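Local coordinates for protein member of DUF4221 family (Bacteroides vulgatus, PDB 3S9J) that is of unknown function but folds as a six-bladed beta-propeller, a member of the DUF4221 family that carries bound sodium ions in the crystal, at residues Glu159-Thr164 and Gly197-Ser202; Glu122-Pro127 and Glu150-Asp155. All coordinates share one frame; numbering follows the deposited sequence. Where two conformers were deposited one is given.

Contact 1 (Glu159-Thr164 and Gly197-Ser202). With FMT (formic acid), chain F; FMT (formic acid), chain E.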
ATOM      1  N   GLU A 159      10.108  25.422   2.586  1.00 44.82           N
ATOM      2  CA  GLU A 159       9.249  25.902   3.654  1.00 46.37           C
ATOM      3  C   GLU A 159       7.855  25.302   3.592  1.00 42.01           C
ATOM      4  O   GLU A 159       7.154  25.290   4.594  1.00 42.36           O
ATOM      5  CB  GLU A 159       9.097  27.427   3.595  1.00 48.46           C
ATOM      6  CG  GLU A 159      10.360  28.196   3.979  1.00 59.67           C
ATOM      7  CD  GLU A 159      11.409  28.248   2.868  1.00 69.56           C
ATOM      8  OE1 GLU A 159      11.053  28.002   1.686  1.00 53.24           O
ATOM      9  OE2 GLU A 159      12.586  28.548   3.190  1.00 72.66           O
ATOM     10  N   ASP A 160       7.449  24.841   2.414  1.00 39.59           N
ATOM     11  CA  ASP A 160       6.098  24.342   2.232  1.00 36.96           C
ATOM     12  C   ASP A 160       5.880  22.967   2.848  1.00 35.42           C
ATOM     13  O   ASP A 160       4.785  22.691   3.291  1.00 34.77           O
ATOM     14  CB  ASP A 160       5.744  24.321   0.751  1.00 37.63           C
ATOM     15  CG  ASP A 160       5.730  25.701   0.146  1.00 45.38           C
ATOM     16  OD1 ASP A 160       5.187  26.603   0.808  1.00 48.30           O
ATOM     17  OD2 ASP A 160       6.243  25.888  -0.981  1.00 44.29           O
ATOM     18  N   TRP A 161       6.901  22.106   2.855  1.00 33.60           N
ATOM     19  CA  TRP A 161       6.723  20.715   3.312  1.00 33.44           C
ATOM     20  C   TRP A 161       6.115  20.626   4.732  1.00 34.30           C
ATOM     21  O   TRP A 161       5.098  19.935   4.920  1.00 32.33           O
ATOM     22  CB  TRP A 161       8.019  19.879   3.155  1.00 32.99           C
ATOM     23  CG  TRP A 161       8.395  19.756   1.688  1.00 33.03           C
ATOM     24  CD1 TRP A 161       9.247  20.573   0.987  1.00 32.57           C
ATOM     25  CD2 TRP A 161       7.833  18.849   0.730  1.00 30.67           C
ATOM     26  NE1 TRP A 161       9.284  20.202  -0.332  1.00 33.42           N
ATOM     27  CE2 TRP A 161       8.417  19.152  -0.523  1.00 32.74           C
ATOM     28  CE3 TRP A 161       6.887  17.814   0.805  1.00 32.53           C
ATOM     29  CZ2 TRP A 161       8.119  18.431  -1.673  1.00 35.98           C
ATOM     30  CZ3 TRP A 161       6.583  17.100  -0.342  1.00 32.78           C
ATOM     31  CH2 TRP A 161       7.190  17.419  -1.570  1.00 33.26           C
ATOM     32  N   PRO A 162       6.692  21.348   5.717  1.00 36.34           N
ATOM     33  CA  PRO A 162       6.145  21.279   7.082  1.00 36.75           C
ATOM     34  C   PRO A 162       4.801  21.969   7.269  1.00 36.42           C
ATOM     35  O   PRO A 162       4.226  21.902   8.359  1.00 37.85           O
ATOM     36  CB  PRO A 162       7.210  21.977   7.948  1.00 41.38           C
ATOM     37  CG  PRO A 162       8.377  22.172   7.115  1.00 43.71           C
ATOM     38  CD  PRO A 162       7.970  22.086   5.676  1.00 40.57           C
ATOM     39  N   ARG A 163       4.313  22.644   6.235  1.00 36.85           N
ATOM     40  CA  ARG A 163       2.962  23.206   6.237  1.00 38.78           C
ATOM     41  C   ARG A 163       1.983  22.374   5.403  1.00 37.63           C
ATOM     42  O   ARG A 163       0.823  22.756   5.262  1.00 36.89           O
ATOM     43  CB  ARG A 163       2.991  24.635   5.690  1.00 41.40           C
ATOM     44  CG  ARG A 163       3.833  25.588   6.504  1.00 49.34           C
ATOM     45  CD  ARG A 163       3.489  27.017   6.130  1.00 61.76           C
ATOM     46  NE  ARG A 163       4.017  27.374   4.812  1.00 65.54           N
ATOM     47  CZ  ARG A 163       5.065  28.176   4.598  1.00 71.91           C
ATOM     48  NH1 ARG A 163       5.726  28.732   5.612  1.00 69.50           N
ATOM     49  NH2 ARG A 163       5.458  28.430   3.352  1.00 70.21           N
ATOM     50  N   THR A 164       2.448  21.261   4.825  1.00 32.27           N
ATOM     51  CA  THR A 164       1.598  20.436   3.977  1.00 31.54           C
ATOM     52  C   THR A 164       1.169  19.198   4.761  1.00 31.37           C
ATOM     53  O   THR A 164       1.996  18.492   5.320  1.00 28.49           O
ATOM     54  CB  THR A 164       2.383  20.012   2.679  1.00 33.30           C
ATOM     55  OG1 THR A 164       2.764  21.191   1.950  1.00 36.19           O
ATOM     56  CG2 THR A 164       1.548  19.072   1.779  1.00 30.13           C
ATOM     57  N   GLY A 197       8.207  13.059  -8.843  1.00 35.23           N
ATOM     58  CA  GLY A 197       7.865  12.077  -7.772  1.00 30.49           C
ATOM     59  C   GLY A 197       8.935  12.194  -6.704  1.00 29.22           C
ATOM     60  O   GLY A 197       9.701  13.164  -6.711  1.00 32.34           O
ATOM     61  N   GLY A 198       9.033  11.205  -5.815  1.00 26.20           N
ATOM     62  CA  GLY A 198      10.122  11.169  -4.829  1.00 25.48           C
ATOM     63  C   GLY A 198       9.677  11.405  -3.393  1.00 26.77           C
ATOM     64  O   GLY A 198      10.436  11.191  -2.462  1.00 26.79           O
ATOM     65  N   TYR A 199       8.421  11.827  -3.203  1.00 24.92           N
ATOM     66  CA  TYR A 199       7.931  12.147  -1.854  1.00 25.95           C
ATOM     67  C   TYR A 199       6.866  11.159  -1.376  1.00 24.80           C
ATOM     68  O   TYR A 199       6.171  11.419  -0.410  1.00 25.52           O
ATOM     69  CB  TYR A 199       7.412  13.588  -1.765  1.00 27.25           C
ATOM     70  CG  TYR A 199       6.257  13.907  -2.661  1.00 29.31           C
ATOM     71  CD1 TYR A 199       6.463  14.321  -3.966  1.00 32.94           C
ATOM     72  CD2 TYR A 199       4.944  13.815  -2.203  1.00 33.36           C
ATOM     73  CE1 TYR A 199       5.407  14.614  -4.810  1.00 39.93           C
ATOM     74  CE2 TYR A 199       3.876  14.103  -3.050  1.00 34.75           C
ATOM     75  CZ  TYR A 199       4.121  14.504  -4.356  1.00 43.70           C
ATOM     76  OH  TYR A 199       3.102  14.809  -5.228  1.00 54.65           O
ATOM     77  N   GLY A 200       6.805  10.000  -2.010  1.00 23.16           N
ATOM     78  CA  GLY A 200       5.848   8.984  -1.644  1.00 25.01           C
ATOM     79  C   GLY A 200       6.145   8.353  -0.306  1.00 24.19           C
ATOM     80  O   GLY A 200       7.311   8.312   0.157  1.00 23.17           O
ATOM     81  N   PHE A 201       5.096   7.808   0.298  1.00 22.64           N
ATOM     82  CA  PHE A 201       5.247   7.008   1.501  1.00 22.79           C
ATOM     83  C   PHE A 201       4.211   5.917   1.576  1.00 21.72           C
ATOM     84  O   PHE A 201       3.132   6.036   0.998  1.00 23.94           O
ATOM     85  CB  PHE A 201       5.191   7.849   2.783  1.00 26.95           C
ATOM     86  CG  PHE A 201       3.858   8.512   3.061  1.00 24.94           C
ATOM     87  CD1 PHE A 201       3.565   9.767   2.548  1.00 22.33           C
ATOM     88  CD2 PHE A 201       2.941   7.918   3.915  1.00 25.75           C
ATOM     89  CE1 PHE A 201       2.368  10.408   2.849  1.00 26.58           C
ATOM     90  CE2 PHE A 201       1.734   8.552   4.221  1.00 26.06           C
ATOM     91  CZ  PHE A 201       1.442   9.779   3.678  1.00 25.99           C
ATOM     92  N   SER A 202       4.557   4.860   2.297  1.00 21.94           N
ATOM     93  CA  SER A 202       3.642   3.799   2.671  1.00 22.61           C
ATOM     94  C   SER A 202       3.302   3.982   4.135  1.00 22.23           C
ATOM     95  O   SER A 202       4.033   4.634   4.889  1.00 25.64           O
ATOM     96  CB  SER A 202       4.313   2.436   2.403  1.00 22.25           C
ATOM     97  OG  SER A 202       3.556   1.318   2.883  1.00 22.36           O
TER
HETATM   98  C   FMT F 404       7.493   8.264  -5.103  1.00 34.50           C
HETATM   99  O1  FMT F 404       7.270   8.924  -6.115  1.00 36.26           O
HETATM  100  O2  FMT F 404       8.228   8.657  -4.203  1.00 29.49           O
HETATM  101  C   FMT E 403       1.617  26.296   1.424  1.00 83.59           C
HETATM  102  O1  FMT E 403       2.489  26.343   2.292  1.00 83.42           O
HETATM  103  O2  FMT E 403       1.100  25.232   1.082  1.00 83.45           O
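Trp-161 and Tyr-199 join two loops of adjacent blades in the six-bladed beta-propeller: one leads into strand 165-171, the other into strand 201-206. The junction is narrow, burying 83 Å² in all, and is made by these two side chains. With its CG anti to the carbonyl carbon (chi1 -64°), Trp-161 sends the far end of its six-membered ring across, and CH2 comes within 3.8 Å of Tyr-199 CG while CZ3 lies 3.9 Å from Tyr-199 CB. The indole thus offers its edge to the root of the tyrosine; the ring planes lie at 58°, an oblique pairing. Met-156 packs against the indole, and Phe-188 meets it with its own ring.

The other side of the 3-10 turn is looser and polar. Arg-163 NH2 forms a salt bridge to Asp-160 OD1 at 3.1 Å, approaching on the anti side and out of the carboxylate plane, and its NE points almost straight at O1 of a formic acid (N-H...O 175°). Asp-160 OD2 pairs with Lys-153, so an alanine here would probably leave Lys-153 and Arg-163 NH2 without their carboxylate, the guanidinium keeping the formic acid. The turn itself is tied by the backbone O of Asp-160, which accepts from Arg-163 N and, on the opposite face of the carbonyl plane, from Thr-164 OG1 at 2.9 Å.

Contact 2 (Glu122-Pro127 and Glu150-Asp155). With FMT (formic acid), chain L.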
ATOM      1  N   GLU A 122     -11.479  23.829   1.002  1.00 35.59           N
ATOM      2  CA  GLU A 122     -11.738  24.931   0.071  1.00 35.97           C
ATOM      3  C   GLU A 122     -12.365  24.527  -1.266  1.00 38.02           C
ATOM      4  O   GLU A 122     -12.651  25.403  -2.095  1.00 39.43           O
ATOM      5  CB  GLU A 122     -10.462  25.736  -0.182  1.00 37.49           C
ATOM      6  CG  GLU A 122     -10.050  26.568   0.986  1.00 38.54           C
ATOM      7  CD  GLU A 122     -11.104  27.635   1.321  1.00 44.46           C
ATOM      8  OE1 GLU A 122     -11.503  28.395   0.411  1.00 42.70           O
ATOM      9  OE2 GLU A 122     -11.540  27.676   2.484  1.00 44.60           O
ATOM     10  N   GLY A 123     -12.589  23.228  -1.480  1.00 32.70           N
ATOM     11  CA  GLY A 123     -13.337  22.770  -2.630  1.00 33.17           C
ATOM     12  C   GLY A 123     -12.441  22.387  -3.816  1.00 34.35           C
ATOM     13  O   GLY A 123     -12.938  22.272  -4.928  1.00 36.79           O
ATOM     14  N   ARG A 124     -11.166  22.119  -3.552  1.00 32.83           N
ATOM     15  CA  ARG A 124     -10.225  21.727  -4.607  0.50 34.06           C
ATOM     16  C   ARG A 124     -10.146  20.212  -4.768  1.00 33.93           C
ATOM     17  O   ARG A 124     -10.354  19.443  -3.812  1.00 28.86           O
ATOM     18  CB  ARG A 124      -8.830  22.271  -4.310  0.50 34.98           C
ATOM     19  CG  ARG A 124      -8.677  23.764  -4.539  0.50 38.06           C
ATOM     20  CD  ARG A 124      -7.196  24.120  -4.594  0.50 43.68           C
ATOM     21  NE  ARG A 124      -6.602  24.167  -3.261  0.50 49.61           N
ATOM     22  CZ  ARG A 124      -5.299  24.066  -3.025  0.50 56.91           C
ATOM     23  NH1 ARG A 124      -4.452  23.893  -4.037  0.50 50.32           N
ATOM     24  NH2 ARG A 124      -4.849  24.128  -1.776  0.50 60.51           N
ATOM     25  N   PHE A 125      -9.840  19.780  -5.988  1.00 31.97           N
ATOM     26  CA  PHE A 125      -9.567  18.385  -6.239  1.00 29.97           C
ATOM     27  C   PHE A 125      -8.374  17.969  -5.406  1.00 27.99           C
ATOM     28  O   PHE A 125      -7.368  18.679  -5.342  1.00 30.32           O
ATOM     29  CB  PHE A 125      -9.249  18.143  -7.722  1.00 31.48           C
ATOM     30  CG  PHE A 125      -8.816  16.734  -7.999  1.00 31.40           C
ATOM     31  CD1 PHE A 125      -9.758  15.742  -8.228  1.00 35.17           C
ATOM     32  CD2 PHE A 125      -7.474  16.399  -7.966  1.00 34.45           C
ATOM     33  CE1 PHE A 125      -9.353  14.420  -8.450  1.00 31.05           C
ATOM     34  CE2 PHE A 125      -7.069  15.074  -8.179  1.00 36.96           C
ATOM     35  CZ  PHE A 125      -8.031  14.097  -8.417  1.00 36.89           C
ATOM     36  N   THR A 126      -8.466  16.785  -4.793  1.00 27.65           N
ATOM     37  CA  THR A 126      -7.330  16.188  -4.087  1.00 29.48           C
ATOM     38  C   THR A 126      -7.334  14.676  -4.371  1.00 28.28           C
ATOM     39  O   THR A 126      -8.396  14.051  -4.351  1.00 26.58           O
ATOM     40  CB  THR A 126      -7.353  16.497  -2.538  1.00 30.26           C
ATOM     41  OG1 THR A 126      -6.249  15.862  -1.908  1.00 37.80           O
ATOM     42  CG2 THR A 126      -8.632  16.035  -1.885  1.00 31.63           C
ATOM     43  N   PRO A 127      -6.156  14.090  -4.688  1.00 28.28           N
ATOM     44  CA  PRO A 127      -6.172  12.645  -4.986  1.00 27.71           C
ATOM     45  C   PRO A 127      -6.734  11.804  -3.839  1.00 27.53           C
ATOM     46  O   PRO A 127      -6.350  11.994  -2.696  1.00 26.93           O
ATOM     47  CB  PRO A 127      -4.698  12.319  -5.271  1.00 28.78           C
ATOM     48  CG  PRO A 127      -4.164  13.621  -5.861  1.00 34.85           C
ATOM     49  CD  PRO A 127      -4.877  14.724  -5.080  1.00 30.42           C
ATOM     50  N   GLU A 150      -1.696  14.264  -0.939  1.00 34.57           N
ATOM     51  CA  GLU A 150      -0.549  14.672  -1.756  0.60 38.83           C
ATOM     52  C   GLU A 150      -0.353  16.202  -1.651  1.00 39.57           C
ATOM     53  O   GLU A 150      -1.127  16.901  -0.978  1.00 39.73           O
ATOM     54  CB  GLU A 150      -0.736  14.170  -3.208  0.60 38.80           C
ATOM     55  CG  GLU A 150      -0.682  12.614  -3.350  0.60 38.19           C
ATOM     56  CD  GLU A 150      -0.743  12.125  -4.797  0.60 40.38           C
ATOM     57  OE1 GLU A 150      -0.738  12.989  -5.694  0.60 50.67           O
ATOM     58  OE2 GLU A 150      -0.804  10.887  -5.052  0.60 34.18           O
ATOM     59  N   ILE A 151       0.708  16.727  -2.275  1.00 40.06           N
ATOM     60  CA  ILE A 151       0.986  18.166  -2.233  1.00 41.91           C
ATOM     61  C   ILE A 151      -0.060  19.016  -2.994  1.00 45.02           C
ATOM     62  O   ILE A 151      -0.643  18.563  -3.957  1.00 45.89           O
ATOM     63  CB  ILE A 151       2.415  18.479  -2.750  1.00 42.54           C
ATOM     64  CG1 ILE A 151       2.565  18.029  -4.207  1.00 41.48           C
ATOM     65  CG2 ILE A 151       3.439  17.791  -1.845  1.00 37.29           C
ATOM     66  CD1 ILE A 151       3.884  18.402  -4.866  1.00 42.82           C
ATOM     67  N   LEU A 152      -0.277  20.248  -2.552  1.00 51.54           N
ATOM     68  CA  LEU A 152      -1.382  21.069  -3.071  1.00 55.33           C
ATOM     69  C   LEU A 152      -0.927  22.118  -4.082  1.00 56.05           C
ATOM     70  O   LEU A 152      -1.717  22.944  -4.538  1.00 57.38           O
ATOM     71  CB  LEU A 152      -2.135  21.738  -1.914  1.00 57.57           C
ATOM     72  CG  LEU A 152      -3.013  20.815  -1.047  1.00 60.69           C
ATOM     73  CD1 LEU A 152      -3.747  21.657   0.016  1.00 62.78           C
ATOM     74  CD2 LEU A 152      -3.995  19.954  -1.902  1.00 59.02           C
ATOM     75  N   LYS A 153       0.348  22.083  -4.430  1.00 55.57           N
ATOM     76  CA  LYS A 153       0.871  22.989  -5.434  1.00 56.45           C
ATOM     77  C   LYS A 153       2.099  22.357  -6.045  1.00 54.86           C
ATOM     78  O   LYS A 153       2.860  21.697  -5.343  1.00 53.61           O
ATOM     79  CB  LYS A 153       1.180  24.353  -4.826  1.00 60.01           C
ATOM     80  CG  LYS A 153       2.349  24.410  -3.863  1.00 59.61           C
ATOM     81  CD  LYS A 153       2.623  25.848  -3.505  1.00 61.15           C
ATOM     82  CE  LYS A 153       3.967  26.035  -2.838  1.00 65.69           C
ATOM     83  NZ  LYS A 153       4.523  27.406  -3.044  1.00 59.33           N
ATOM     84  N   PRO A 154       2.291  22.548  -7.360  1.00 54.16           N
ATOM     85  CA  PRO A 154       3.337  21.843  -8.065  1.00 51.11           C
ATOM     86  C   PRO A 154       4.773  22.297  -7.716  1.00 48.24           C
ATOM     87  O   PRO A 154       5.698  21.477  -7.792  1.00 46.25           O
ATOM     88  CB  PRO A 154       3.023  22.146  -9.534  1.00 53.40           C
ATOM     89  CG  PRO A 154       2.390  23.485  -9.507  1.00 56.93           C
ATOM     90  CD  PRO A 154       1.610  23.535  -8.222  1.00 55.31           C
ATOM     91  N   ASP A 155       4.947  23.571  -7.347  1.00 46.32           N
ATOM     92  CA  ASP A 155       6.286  24.165  -7.138  1.00 46.67           C
ATOM     93  C   ASP A 155       6.620  24.343  -5.650  1.00 45.81           C
ATOM     94  O   ASP A 155       6.649  25.456  -5.105  1.00 48.61           O
ATOM     95  CB  ASP A 155       6.418  25.507  -7.883  1.00 50.35           C
ATOM     96  CG  ASP A 155       5.368  26.541  -7.453  1.00 55.53           C
ATOM     97  OD1 ASP A 155       4.198  26.144  -7.241  1.00 55.35           O
ATOM     98  OD2 ASP A 155       5.726  27.739  -7.329  1.00 61.43           O
TER
HETATM   99  C   FMT L 410      -7.587  23.697   0.646  1.00 44.99           C
HETATM  100  O1  FMT L 410      -8.429  23.530   1.561  1.00 44.08           O
HETATM  101  O2  FMT L 410      -7.821  23.619  -0.581  1.00 44.05           O
HETATM  102  O   HOH W   1      -4.521  13.876  -1.972  1.00 35.93           O
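Where the connector entering a propeller blade meets a loop between two strands of that same blade, Arg-124 and Leu-152 form the bridge: residues 122-127 belong to the link between strands 112-117 and 139-141, and residues 150-155 to the loop that joins strand 144-148 to strand 165-171. The single direct hydrogen bond between the segments runs from Arg-124 NH1 to Leu-152 O (2.9 Å), with the acceptor close to the guanidinium plane and the donor on a lone pair in the carbonyl plane. The side chain gets there by bending at its third torsion (chi3 -78°), which turns the guanidinium toward the leucine; Leu-152 lies against one face of it, its CD1 nearest NH2. Arg-124 was modelled in two conformers, and the bond belongs to the one described.

The NE and NH2 edge of the guanidinium holds a formic acid, probably from the crystallisation liquor. Its O2 accepts from Arg-124 NE at 3.0 Å and from NH2 as well, while Glu-122 N donates to O1.

At the far end of the contact Pro-127 CG rests 3.5 Å from Glu-150 OE1 in the conformer described, while OE2 of Glu-150 forms a salt bridge with Arg-148. A water adds an indirect tie: it donates to Thr-126 OG1 at 2.6 Å and to Pro-127 O at 2.7 Å, and accepts from Glu-150 N at 3.0 Å. Thr-126 OG1 is bonded to Gln-149 too. Together these make a connector packed on a loop of the blade it leads into, in a six-bladed beta-propeller.

The two contacts follow one another along the chain, contact 2 closing before contact 1 opens, and their centres lie 12 Å apart on the same side of the chain's centre. Both draw on the long loop between strands 144-148 and 165-171: its first half, 150-155, meets the connector entering the blade, and its second half, 159-164, the residues leading into strand 201-206 of the next. Ile-151 ties contact 2 to contact 1, its CG2 lying 3.6 Å from Trp-161 CZ3 and its CG1 3.4 Å from Tyr-199 OH. A single loop of one four-stranded blade therefore joins both the connector before it and the blade after it.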